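Local coordinates for hypothetical protein Atu2648 (Agrobacterium tumefaciens str. C58, PDB 1ZCE) that is of unknown function but adopts the EVE domain, a fold related to the ASCH and PUA domains, many relatives of which bind RNA, at residues 26-31 against 83-88; 40-45 against 69-74. All blocks are in the same frame, centred on the assembly; numbering follows the deposited sequence.

How the contacts relate
Two contacts here illustrate how a mixed sheet gains an edge strand and is packed by a helix. Following the chain from the N terminus, strand 4-9 and helix 16-22 are succeeded by the short strand 27-28, which waits for its partner until 83-88, so contact 1 closes the larger loop and puts 27-28 at the outer end of the sheet. Within that loop, helix 35-42 ends at 40-45 and meets 69-74 after the strand 49-54 and most of 60-73 have passed; contact 2 is therefore enclosed by contact 1 and does not cross it. Strands 60-73 and 84-99 are antiparallel neighbours, and the two contacts touch where C85 N lies 2.8 Å from H72 O, a probable hydrogen bond.

Contact 1: 26-31 against 83-88; sequences GEEWTG and WDCVDI
One face of the W29 indole carries the CD1 methyl of I88, which stands 3.5 Å above the ring plane, offset toward the rim of the six-membered ring, in a CH-pi contact; the Y7 ring meets the indole edge-to-face. This CH-pi contact lies beside the antiparallel pairing that adds the edge strand 27-28 to the mixed sheet of the EVE domain. E27 and I88 form a hydrogen-bonded pair, with E27 N to I88 O at 2.8 Å and I88 N to E27 O at 3.0 Å. The next pair, E28 with D87, is non-hydrogen-bonded. Beyond it W29 N reaches V86 O at 2.9 Å, nearly straight and in the carbonyl plane, just as the chain leaves the strand through an inverse gamma turn centred on W29. With CG1 set between its backbone N and carbonyl carbon (chi1 60°), I88 extends CD1 to the indole. The carboxylates of E28 and D87, on one face, stay apart, E28 OE1 lying 5.2 Å from D87 OD1; E28 OE2 hydrogen-bonds to S75 OG. On the other face E27 OE2 forms a salt bridge with K22 NZ. The extended E28 chain runs past C85, its CG lying 3.7 Å from C85 SG.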
ATOM      1  N   GLY A  26     -10.280  -8.232  -6.105  1.00  9.20           N
ATOM      2  CA  GLY A  26      -9.489  -7.670  -5.029  1.00  8.87           C
ATOM      3  C   GLY A  26      -9.148  -8.673  -3.948  1.00  7.77           C
ATOM      4  O   GLY A  26      -9.408  -9.871  -4.078  1.00  8.55           O
ATOM      5  N   GLU A  27      -8.564  -8.164  -2.870  1.00  6.63           N
ATOM      6  CA  GLU A  27      -8.158  -8.983  -1.741  1.00  6.56           C
ATOM      7  C   GLU A  27      -8.437  -8.259  -0.430  1.00  5.26           C
ATOM      8  O   GLU A  27      -8.073  -7.096  -0.266  1.00  5.09           O
ATOM      9  CB  GLU A  27      -6.663  -9.288  -1.842  1.00  6.96           C
ATOM     10  CG  GLU A  27      -6.097 -10.093  -0.686  1.00  8.72           C
ATOM     11  CD  GLU A  27      -6.513 -11.549  -0.723  1.00 10.49           C
ATOM     12  OE1 GLU A  27      -6.157 -12.294   0.216  1.00 13.53           O
ATOM     13  OE2 GLU A  27      -7.187 -11.954  -1.691  1.00 11.68           O
ATOM     14  N   GLU A  28      -9.087  -8.949   0.500  1.00  5.52           N
ATOM     15  CA  GLU A  28      -9.380  -8.380   1.808  1.00  5.07           C
ATOM     16  C   GLU A  28      -8.034  -8.247   2.512  1.00  4.73           C
ATOM     17  O   GLU A  28      -7.264  -9.210   2.574  1.00  5.43           O
ATOM     18  CB  GLU A  28     -10.294  -9.317   2.602  1.00  6.03           C
ATOM     19  CG  GLU A  28     -10.749  -8.733   3.928  1.00  6.68           C
ATOM     20  CD  GLU A  28     -11.506  -9.724   4.795  1.00  8.13           C
ATOM     21  OE1 GLU A  28     -11.976  -9.315   5.876  1.00  8.57           O
ATOM     22  OE2 GLU A  28     -11.623 -10.905   4.405  1.00  9.98           O
ATOM     23  N   TRP A  29      -7.741  -7.063   3.042  1.00  4.29           N
ATOM     24  CA  TRP A  29      -6.455  -6.850   3.699  1.00  4.13           C
ATOM     25  C   TRP A  29      -6.482  -7.261   5.170  1.00  4.48           C
ATOM     26  O   TRP A  29      -6.380  -6.433   6.076  1.00  5.31           O
ATOM     27  CB  TRP A  29      -6.022  -5.389   3.557  1.00  5.24           C
ATOM     28  CG  TRP A  29      -4.541  -5.257   3.461  1.00  4.70           C
ATOM     29  CD1 TRP A  29      -3.717  -4.592   4.319  1.00  5.40           C
ATOM     30  CD2 TRP A  29      -3.697  -5.858   2.475  1.00  4.64           C
ATOM     31  NE1 TRP A  29      -2.408  -4.743   3.931  1.00  5.09           N
ATOM     32  CE2 TRP A  29      -2.367  -5.518   2.800  1.00  5.31           C
ATOM     33  CE3 TRP A  29      -3.935  -6.656   1.347  1.00  6.44           C
ATOM     34  CZ2 TRP A  29      -1.273  -5.947   2.039  1.00  4.86           C
ATOM     35  CZ3 TRP A  29      -2.849  -7.086   0.588  1.00  5.94           C
ATOM     36  CH2 TRP A  29      -1.535  -6.729   0.939  1.00  7.09           C
ATOM     37  N   THR A  30      -6.590  -8.567   5.382  1.00  6.21           N
ATOM     38  CA  THR A  30      -6.677  -9.159   6.712  1.00  6.23           C
ATOM     39  C   THR A  30      -5.354  -9.252   7.460  1.00  6.63           C
ATOM     40  O   THR A  30      -4.285  -9.060   6.888  1.00  7.98           O
ATOM     41  CB  THR A  30      -7.239 -10.584   6.624  1.00  7.78           C
ATOM     42  OG1 THR A  30      -6.352 -11.388   5.838  1.00 10.03           O
ATOM     43  CG2 THR A  30      -8.604 -10.577   5.969  1.00  8.72           C
ATOM     44  N   GLY A  31      -5.446  -9.541   8.754  1.00  7.18           N
ATOM     45  CA  GLY A  31      -4.255  -9.713   9.567  1.00  7.43           C
ATOM     46  C   GLY A  31      -3.627  -8.494  10.208  1.00  7.79           C
ATOM     47  O   GLY A  31      -2.658  -8.633  10.951  1.00  8.58           O
ATOM     48  N   TRP A  83     -10.968  -4.873  15.064  1.00  9.83           N
ATOM     49  CA  TRP A  83     -10.155  -5.158  13.887  1.00  8.56           C
ATOM     50  C   TRP A  83     -10.967  -5.137  12.597  1.00  9.09           C
ATOM     51  O   TRP A  83     -11.807  -6.006  12.357  1.00  9.05           O
ATOM     52  CB  TRP A  83      -9.446  -6.508  14.036  1.00 10.54           C
ATOM     53  CG  TRP A  83      -8.473  -6.549  15.187  1.00  9.48           C
ATOM     54  CD1 TRP A  83      -8.370  -7.528  16.135  1.00 10.03           C
ATOM     55  CD2 TRP A  83      -7.468  -5.575  15.509  1.00  8.98           C
ATOM     56  NE1 TRP A  83      -7.373  -7.224  17.026  1.00 10.90           N
ATOM     57  CE2 TRP A  83      -6.802  -6.032  16.668  1.00 10.41           C
ATOM     58  CE3 TRP A  83      -7.068  -4.360  14.935  1.00  9.96           C
ATOM     59  CZ2 TRP A  83      -5.757  -5.318  17.262  1.00  9.94           C
ATOM     60  CZ3 TRP A  83      -6.026  -3.651  15.529  1.00 10.29           C
ATOM     61  CH2 TRP A  83      -5.386  -4.134  16.681  1.00 10.86           C
ATOM     62  N   ASP A  84     -10.729  -4.113  11.782  1.00  8.10           N
ATOM     63  CA  ASP A  84     -11.398  -3.991  10.497  1.00  7.21           C
ATOM     64  C   ASP A  84     -10.369  -3.643   9.419  1.00  6.70           C
ATOM     65  O   ASP A  84      -9.237  -3.270   9.728  1.00  6.10           O
ATOM     66  CB  ASP A  84     -12.557  -2.964  10.542  1.00  7.91           C
ATOM     67  CG  ASP A  84     -12.228  -1.707  11.334  1.00  8.87           C
ATOM     68  OD1 ASP A  84     -11.312  -0.958  10.942  1.00  8.17           O
ATOM     69  OD2 ASP A  84     -12.907  -1.454  12.353  1.00  9.99           O
ATOM     70  N   CYS A  85     -10.761  -3.778   8.158  1.00  5.47           N
ATOM     71  CA  CYS A  85      -9.843  -3.522   7.057  1.00  5.24           C
ATOM     72  C   CYS A  85     -10.552  -3.248   5.737  1.00  4.80           C
ATOM     73  O   CYS A  85     -11.762  -3.478   5.593  1.00  5.43           O
ATOM     74  CB  CYS A  85      -8.935  -4.741   6.877  1.00  4.72           C
ATOM     75  SG  CYS A  85      -9.883  -6.295   6.617  1.00  6.88           S
ATOM     76  N   VAL A  86      -9.785  -2.740   4.777  1.00  4.36           N
ATOM     77  CA  VAL A  86     -10.305  -2.484   3.443  1.00  4.83           C
ATOM     78  C   VAL A  86      -9.945  -3.681   2.569  1.00  4.63           C
ATOM     79  O   VAL A  86      -9.313  -4.640   3.022  1.00  4.55           O
ATOM     80  CB  VAL A  86      -9.659  -1.222   2.789  1.00  4.67           C
ATOM     81  CG1 VAL A  86     -10.066   0.029   3.544  1.00  6.59           C
ATOM     82  CG2 VAL A  86      -8.138  -1.352   2.767  1.00  4.38           C
ATOM     83  N   ASP A  87     -10.393  -3.620   1.321  1.00  4.52           N
ATOM     84  CA  ASP A  87     -10.067  -4.622   0.313  1.00  5.01           C
ATOM     85  C   ASP A  87      -9.315  -3.790  -0.720  1.00  4.94           C
ATOM     86  O   ASP A  87      -9.686  -2.640  -0.960  1.00  5.14           O
ATOM     87  CB  ASP A  87     -11.323  -5.171  -0.367  1.00  6.78           C
ATOM     88  CG  ASP A  87     -12.090  -6.162   0.487  1.00  7.90           C
ATOM     89  OD1 ASP A  87     -11.907  -6.186   1.717  1.00  7.89           O
ATOM     90  OD2 ASP A  87     -12.901  -6.917  -0.091  1.00 10.34           O
ATOM     91  N   ILE A  88      -8.269  -4.347  -1.323  1.00  4.83           N
ATOM     92  CA  ILE A  88      -7.523  -3.624  -2.349  1.00  4.82           C
ATOM     93  C   ILE A  88      -7.374  -4.490  -3.593  1.00  4.52           C
ATOM     94  O   ILE A  88      -7.484  -5.713  -3.525  1.00  4.96           O
ATOM     95  CB  ILE A  88      -6.097  -3.208  -1.870  1.00  4.98           C
ATOM     96  CG1 ILE A  88      -5.272  -4.444  -1.501  1.00  6.35           C
ATOM     97  CG2 ILE A  88      -6.199  -2.256  -0.688  1.00  6.41           C
ATOM     98  CD1 ILE A  88      -3.809  -4.136  -1.185  1.00  7.27           C
TER

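Contact 2: 40-45 against 69-74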
ATOM      1  N   ASN A  40      -5.471   3.942   9.515  1.00  3.71           N
ATOM      2  CA  ASN A  40      -5.114   4.453   8.199  1.00  4.03           C
ATOM      3  C   ASN A  40      -6.095   3.858   7.189  1.00  3.94           C
ATOM      4  O   ASN A  40      -6.562   4.547   6.281  1.00  5.21           O
ATOM      5  CB  ASN A  40      -3.665   4.087   7.852  1.00  4.77           C
ATOM      6  CG  ASN A  40      -2.647   4.978   8.565  1.00  5.36           C
ATOM      7  OD1 ASN A  40      -1.468   4.638   8.684  1.00  6.52           O
ATOM      8  ND2 ASN A  40      -3.104   6.130   9.034  1.00  5.64           N
HETATM    9  N   MSE A  41      -6.424   2.582   7.349  1.00  3.83           N
HETATM   10  CA  MSE A  41      -7.378   1.971   6.435  1.00  3.56           C
HETATM   11  C   MSE A  41      -8.756   2.614   6.588  1.00  4.10           C
HETATM   12  O   MSE A  41      -9.465   2.803   5.600  1.00  4.74           O
HETATM   13  CB  MSE A  41      -7.449   0.455   6.647  1.00  3.30           C
HETATM   14  CG  MSE A  41      -6.196  -0.256   6.146  1.00  4.12           C
HETATM   15 SE   MSE A  41      -6.296  -2.204   6.109  1.00  9.85          SE
HETATM   16  CE  MSE A  41      -6.360  -2.487   8.034  1.00  5.68           C
ATOM     17  N   ARG A  42      -9.143   2.943   7.816  1.00  4.03           N
ATOM     18  CA  ARG A  42     -10.431   3.591   8.041  1.00  5.30           C
ATOM     19  C   ARG A  42     -10.495   4.961   7.369  1.00  5.95           C
ATOM     20  O   ARG A  42     -11.580   5.473   7.110  1.00  8.48           O
ATOM     21  CB  ARG A  42     -10.698   3.764   9.536  1.00  6.04           C
ATOM     22  CG  ARG A  42     -10.981   2.480  10.272  1.00  6.14           C
ATOM     23  CD  ARG A  42     -11.140   2.744  11.752  1.00  7.72           C
ATOM     24  NE  ARG A  42     -11.491   1.533  12.478  1.00  6.96           N
ATOM     25  CZ  ARG A  42     -11.705   1.490  13.786  1.00  7.57           C
ATOM     26  NH1 ARG A  42     -11.597   2.596  14.510  1.00  8.12           N
ATOM     27  NH2 ARG A  42     -12.037   0.346  14.363  1.00  8.53           N
ATOM     28  N   ALA A  43      -9.339   5.556   7.094  1.00  5.17           N
ATOM     29  CA  ALA A  43      -9.296   6.871   6.463  1.00  6.64           C
ATOM     30  C   ALA A  43      -9.326   6.787   4.941  1.00  5.78           C
ATOM     31  O   ALA A  43      -9.388   7.812   4.263  1.00  7.75           O
ATOM     32  CB  ALA A  43      -8.045   7.613   6.910  1.00  7.36           C
HETATM   33  N   MSE A  44      -9.294   5.568   4.410  1.00  5.39           N
HETATM   34  CA  MSE A  44      -9.283   5.365   2.965  1.00  4.85           C
HETATM   35  C   MSE A  44     -10.651   5.437   2.311  1.00  5.59           C
HETATM   36  O   MSE A  44     -11.663   5.064   2.905  1.00  6.12           O
HETATM   37  CB  MSE A  44      -8.645   4.018   2.632  1.00  6.18           C
HETATM   38  CG  MSE A  44      -7.181   3.946   3.013  1.00  5.24           C
HETATM   39 SE   MSE A  44      -6.470   2.175   2.792  1.00 11.63          SE
HETATM   40  CE  MSE A  44      -4.746   2.493   3.595  1.00  6.45           C
ATOM     41  N   LYS A  45     -10.662   5.923   1.075  1.00  5.24           N
ATOM     42  CA  LYS A  45     -11.882   6.026   0.294  1.00  6.18           C
ATOM     43  C   LYS A  45     -11.758   5.115  -0.923  1.00  6.26           C
ATOM     44  O   LYS A  45     -10.653   4.742  -1.324  1.00  6.22           O
ATOM     45  CB  LYS A  45     -12.094   7.471  -0.166  1.00  9.30           C
ATOM     46  CG  LYS A  45     -12.260   8.461   0.975  1.00 11.63           C
ATOM     47  CD  LYS A  45     -12.553   9.865   0.469  1.00 14.15           C
ATOM     48  CE  LYS A  45     -12.566  10.874   1.608  1.00 15.08           C
ATOM     49  NZ  LYS A  45     -11.216  11.064   2.196  1.00 15.23           N
ATOM     50  N   ALA A  69     -13.001  -1.645  -1.444  1.00  6.45           N
ATOM     51  CA  ALA A  69     -13.992  -1.873  -0.397  1.00  6.39           C
ATOM     52  C   ALA A  69     -13.569  -1.083   0.831  1.00  5.54           C
ATOM     53  O   ALA A  69     -12.414  -1.151   1.259  1.00  6.53           O
ATOM     54  CB  ALA A  69     -14.110  -3.359  -0.060  1.00  7.91           C
ATOM     55  N   LEU A  70     -14.504  -0.316   1.381  1.00  5.87           N
ATOM     56  CA  LEU A  70     -14.245   0.491   2.566  1.00  5.70           C
ATOM     57  C   LEU A  70     -14.064  -0.399   3.789  1.00  5.70           C
ATOM     58  O   LEU A  70     -14.451  -1.565   3.779  1.00  5.86           O
ATOM     59  CB  LEU A  70     -15.405   1.461   2.804  1.00  6.08           C
ATOM     60  CG  LEU A  70     -15.626   2.544   1.744  1.00  5.77           C
ATOM     61  CD1 LEU A  70     -16.896   3.320   2.064  1.00  8.18           C
ATOM     62  CD2 LEU A  70     -14.423   3.475   1.700  1.00  8.54           C
ATOM     63  N   SER A  71     -13.480   0.160   4.843  1.00  6.35           N
ATOM     64  CA  SER A  71     -13.243  -0.581   6.075  1.00  6.26           C
ATOM     65  C   SER A  71     -14.455  -1.364   6.548  1.00  6.24           C
ATOM     66  O   SER A  71     -15.552  -0.817   6.667  1.00  7.29           O
ATOM     67  CB  SER A  71     -12.809   0.371   7.189  1.00  6.66           C
ATOM     68  OG  SER A  71     -11.511   0.878   6.954  1.00  8.48           O
ATOM     69  N   HIS A  72     -14.240  -2.643   6.834  1.00  6.04           N
ATOM     70  CA  HIS A  72     -15.297  -3.520   7.314  1.00  5.80           C
ATOM     71  C   HIS A  72     -14.643  -4.536   8.250  1.00  6.40           C
ATOM     72  O   HIS A  72     -13.423  -4.704   8.233  1.00  6.93           O
ATOM     73  CB  HIS A  72     -15.956  -4.244   6.139  1.00  6.42           C
ATOM     74  CG  HIS A  72     -15.023  -5.146   5.395  1.00  7.19           C
ATOM     75  ND1 HIS A  72     -14.344  -4.756   4.258  1.00  9.29           N
ATOM     76  CD2 HIS A  72     -14.610  -6.407   5.660  1.00  7.72           C
ATOM     77  CE1 HIS A  72     -13.557  -5.737   3.860  1.00  7.74           C
ATOM     78  NE2 HIS A  72     -13.698  -6.752   4.696  1.00 11.59           N
ATOM     79  N   PRO A  73     -15.441  -5.226   9.079  1.00  6.43           N
ATOM     80  CA  PRO A  73     -14.852  -6.209   9.990  1.00  7.67           C
ATOM     81  C   PRO A  73     -13.908  -7.185   9.284  1.00  7.19           C
ATOM     82  O   PRO A  73     -14.216  -7.699   8.211  1.00  6.73           O
ATOM     83  CB  PRO A  73     -16.077  -6.905  10.578  1.00  8.52           C
ATOM     84  CG  PRO A  73     -17.071  -5.798  10.649  1.00  9.74           C
ATOM     85  CD  PRO A  73     -16.892  -5.097   9.311  1.00  7.05           C
ATOM     86  N   ASP A  74     -12.751  -7.424   9.891  1.00  7.26           N
ATOM     87  CA  ASP A  74     -11.750  -8.345   9.350  1.00  7.43           C
ATOM     88  C   ASP A  74     -12.288  -9.770   9.516  1.00  8.76           C
ATOM     89  O   ASP A  74     -12.467 -10.236  10.640  1.00  8.43           O
ATOM     90  CB  ASP A  74     -10.443  -8.179  10.135  1.00  7.65           C
ATOM     91  CG  ASP A  74      -9.307  -9.031   9.592  1.00  6.72           C
ATOM     92  OD1 ASP A  74      -9.578 -10.073   8.964  1.00  7.85           O
ATOM     93  OD2 ASP A  74      -8.133  -8.657   9.817  1.00  7.70           O
TER
HETATM   94  O   HOH W   1     -12.164   2.815   4.561  1.00  5.48           O
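S71 OG meets the last turn of helix 35-42, lying 3.1 Å from R42 CA and the same distance from the carbonyl oxygen M41 O. The hydroxyl is anti to its own carbonyl carbon (chi1 -70°), which carries it to the helix backbone, and the CG of R42 passes alongside it at 3.7 Å. A second touch comes from L70, whose CD2 methyl rests 3.4 Å from M44 O and close to K45 CA. Between these two touches a water bridges the two backbones: it donates to M41 O at 2.9 Å and to M44 O at 2.8 Å, and accepts from S71 N at 3.0 Å. Three bonds thus fix the water and tie the end of the helix to the strand. M41 O also accepts from M44 N, so the turn itself holds the carbonyl. Farther out, H72 ND1 donates to L70 O, nearly in its ring plane, and R42 forms a salt bridge with D84. Through S71 and D84 the helix end meets strands 60-73 and 84-99; the selenomethionine M41 packs on C85 and V122, and M44, just beyond the helix, on W5 and Y7 of strand 4-9.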